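Local coordinates for aminoglycoside N(3)-acetyltransferase, AAC(3)-IVa (Escherichia coli, PDB 6MN3), which probably confers resistance to gentamicin, apramycin and related antibiotics by transferring the acetyl group of acetyl-CoA to the 3-amino group of their 2-deoxystreptamine ring, at residues Gly58-Pro63 and Asp89-Leu94. Sequence-based numbering, arbitrary orientation.
Sequences GTLVMP and DTFWRL
Asp89 OD1 is gripped by two N-H groups, Trp92 NE1 and the backbone N of Val80, just upstream of Phe91, the residue that meets Leu60 and Met62 on strand 59-63. The indole bond, Trp92 NE1 to Asp89 OD1, is long at 3.2 Å but nearly straight; it lies in the ring plane yet reaches the oxygen from above the carboxylate. The other oxygen, OD2, forms a salt bridge of 2.7 Å with Arg93 NH2 on its syn side, tilted out of the carboxylate plane, while Arg93 NE bonds Asp89 O at 2.8 Å. Held side-on by these two bonds, Arg93 lays its CG over the centre of the indole and a guanidinium face over Trp92 CZ2. Asp89 thereby ties Trp92 and Arg93, the two central residues of the type I turn from Phe91 to Leu94, back to the helix.

Phe91 carries the contact itself. Its CG lies anti to the backbone N (chi1 176°), which lays the ring against Leu60 and Met62. Met62 crosses it at the base: SD, oblique to the ring, makes a Met-aromatic contact 3.5 Å from Phe91 CB, and the methyl CE makes a CH-pi contact over one face, 4.2 Å from the ring centroid. Strand 59-63 runs between parallel 26-31 and antiparallel 106-109, and helix 42-54 makes the beta-alpha-beta crossover from 26-31; Leu60 and Met62 point into the layer under that helix, touching Leu54 and Leu50.

Farther out along the ring, Leu60 CD2 packs 3.7 Å from Phe91 CE1, the two side chains lying alongside each other and running opposite ways. Phe91 CZ ends 3.4 Å from Leu60 O, which approaches the ring obliquely. Ala107 and Ala109 of strand 106-109 also touch Phe91, wedging this buried phenyl against two neighbouring strands.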
loop_
_atom_site.group_PDB
_atom_site.type_symbol
_atom_site.label_atom_id
_atom_site.label_comp_id
_atom_site.label_asym_id
_atom_site.label_seq_id
_atom_site.Cartn_x
_atom_site.Cartn_y
_atom_site.Cartn_z
ATOM N N GLY A 58 -4.153 -17.709 -4.799
ATOM C CA GLY A 58 -4.083 -16.316 -4.418
ATOM C C GLY A 58 -2.752 -15.672 -4.757
ATOM O O GLY A 58 -1.730 -16.332 -4.931
ATOM N N THR A 59 -2.775 -14.345 -4.848
ATOM C CA THR A 59 -1.584 -13.560 -5.139
ATOM C C THR A 59 -1.420 -12.489 -4.073
ATOM O O THR A 59 -2.356 -11.730 -3.801
ATOM C CB THR A 59 -1.663 -12.923 -6.527
ATOM O OG1 THR A 59 -1.783 -13.954 -7.513
ATOM C CG2 THR A 59 -0.410 -12.105 -6.806
ATOM N N LEU A 60 -0.235 -12.435 -3.473
ATOM C CA LEU A 60 0.080 -11.496 -2.405
ATOM C C LEU A 60 0.924 -10.358 -2.960
ATOM O O LEU A 60 1.933 -10.601 -3.627
ATOM C CB LEU A 60 0.827 -12.202 -1.273
ATOM C CG LEU A 60 1.416 -11.325 -0.171
ATOM C CD1 LEU A 60 0.309 -10.606 0.583
ATOM C CD2 LEU A 60 2.261 -12.172 0.771
ATOM N N VAL A 61 0.512 -9.122 -2.684
ATOM C CA VAL A 61 1.190 -7.937 -3.194
ATOM C C VAL A 61 1.555 -7.031 -2.027
ATOM O O VAL A 61 0.775 -6.871 -1.084
ATOM C CB VAL A 61 0.324 -7.174 -4.219
ATOM C CG1 VAL A 61 1.171 -6.165 -4.972
ATOM C CG2 VAL A 61 -0.343 -8.142 -5.185
ATOM N N MET A 62 2.741 -6.433 -2.097
ATOM C CA MET A 62 3.229 -5.509 -1.087
ATOM C C MET A 62 3.967 -4.361 -1.755
ATOM O O MET A 62 4.586 -4.545 -2.810
ATOM C CB MET A 62 4.174 -6.193 -0.090
ATOM C CG MET A 62 3.523 -7.241 0.777
ATOM S SD MET A 62 4.685 -7.843 2.005
ATOM C CE MET A 62 3.910 -9.385 2.476
ATOM N N PRO A 63 3.919 -3.167 -1.166
ATOM C CA PRO A 63 4.777 -2.082 -1.651
ATOM C C PRO A 63 6.241 -2.451 -1.470
ATOM O O PRO A 63 6.605 -3.211 -0.569
ATOM C CB PRO A 63 4.380 -0.892 -0.769
ATOM C CG PRO A 63 3.783 -1.507 0.452
ATOM C CD PRO A 63 3.096 -2.755 -0.017
ATOM N N ASP A 89 10.367 -5.410 3.168
ATOM C CA ASP A 89 11.745 -5.643 2.757
ATOM C C ASP A 89 12.104 -7.118 2.780
ATOM O O ASP A 89 13.104 -7.512 2.170
ATOM C CB ASP A 89 12.708 -4.860 3.646
ATOM C CG ASP A 89 14.086 -4.732 3.033
ATOM O OD1 ASP A 89 14.176 -4.299 1.865
ATOM O OD2 ASP A 89 15.077 -5.067 3.716
ATOM N N THR A 90 11.318 -7.939 3.465
ATOM C CA THR A 90 11.573 -9.370 3.493
ATOM C C THR A 90 10.860 -10.103 2.370
ATOM O O THR A 90 11.379 -11.104 1.865
ATOM C CB THR A 90 11.134 -9.958 4.837
ATOM O OG1 THR A 90 11.490 -9.053 5.891
ATOM C CG2 THR A 90 11.800 -11.317 5.080
ATOM N N PHE A 91 9.696 -9.605 1.954
ATOM C CA PHE A 91 8.862 -10.326 0.997
ATOM C C PHE A 91 9.542 -10.453 -0.363
ATOM O O PHE A 91 9.533 -11.531 -0.969
ATOM C CB PHE A 91 7.513 -9.614 0.873
ATOM C CG PHE A 91 6.598 -10.200 -0.159
ATOM C CD1 PHE A 91 6.293 -11.548 -0.153
ATOM C CD2 PHE A 91 6.022 -9.389 -1.124
ATOM C CE1 PHE A 91 5.441 -12.082 -1.100
ATOM C CE2 PHE A 91 5.168 -9.914 -2.072
ATOM C CZ PHE A 91 4.877 -11.262 -2.060
ATOM N N TRP A 92 10.153 -9.372 -0.853
ATOM C CA TRP A 92 10.648 -9.360 -2.226
ATOM C C TRP A 92 11.899 -10.208 -2.415
ATOM O O TRP A 92 12.244 -10.527 -3.559
ATOM C CB TRP A 92 10.925 -7.923 -2.671
ATOM C CG TRP A 92 12.148 -7.321 -2.054
ATOM C CD1 TRP A 92 12.214 -6.603 -0.897
ATOM C CD2 TRP A 92 13.486 -7.378 -2.566
ATOM N NE1 TRP A 92 13.508 -6.209 -0.656
ATOM C CE2 TRP A 92 14.308 -6.673 -1.667
ATOM C CE3 TRP A 92 14.067 -7.959 -3.698
ATOM C CZ2 TRP A 92 15.681 -6.535 -1.862
ATOM C CZ3 TRP A 92 15.431 -7.819 -3.890
ATOM C CH2 TRP A 92 16.221 -7.113 -2.978
ATOM N N ARG A 93 12.584 -10.579 -1.334
ATOM C CA ARG A 93 13.805 -11.367 -1.434
ATOM C C ARG A 93 13.549 -12.865 -1.515
ATOM O O ARG A 93 14.484 -13.624 -1.794
ATOM C CB ARG A 93 14.719 -11.084 -0.238
ATOM C CG ARG A 93 14.930 -9.611 0.050
ATOM C CD ARG A 93 15.771 -9.418 1.298
ATOM N NE ARG A 93 15.825 -8.019 1.707
ATOM C CZ ARG A 93 16.780 -7.171 1.343
ATOM N NH1 ARG A 93 17.769 -7.577 0.559
ATOM N NH2 ARG A 93 16.746 -5.914 1.764
ATOM N N LEU A 94 12.320 -13.304 -1.279
ATOM C CA LEU A 94 11.993 -14.719 -1.262
ATOM C C LEU A 94 11.933 -15.261 -2.685
ATOM O O LEU A 94 11.955 -14.503 -3.656
ATOM C CB LEU A 94 10.680 -14.922 -0.510
ATOM C CG LEU A 94 10.765 -14.456 0.945
ATOM C CD1 LEU A 94 9.384 -14.344 1.571
ATOM C CD2 LEU A 94 11.658 -15.389 1.751
#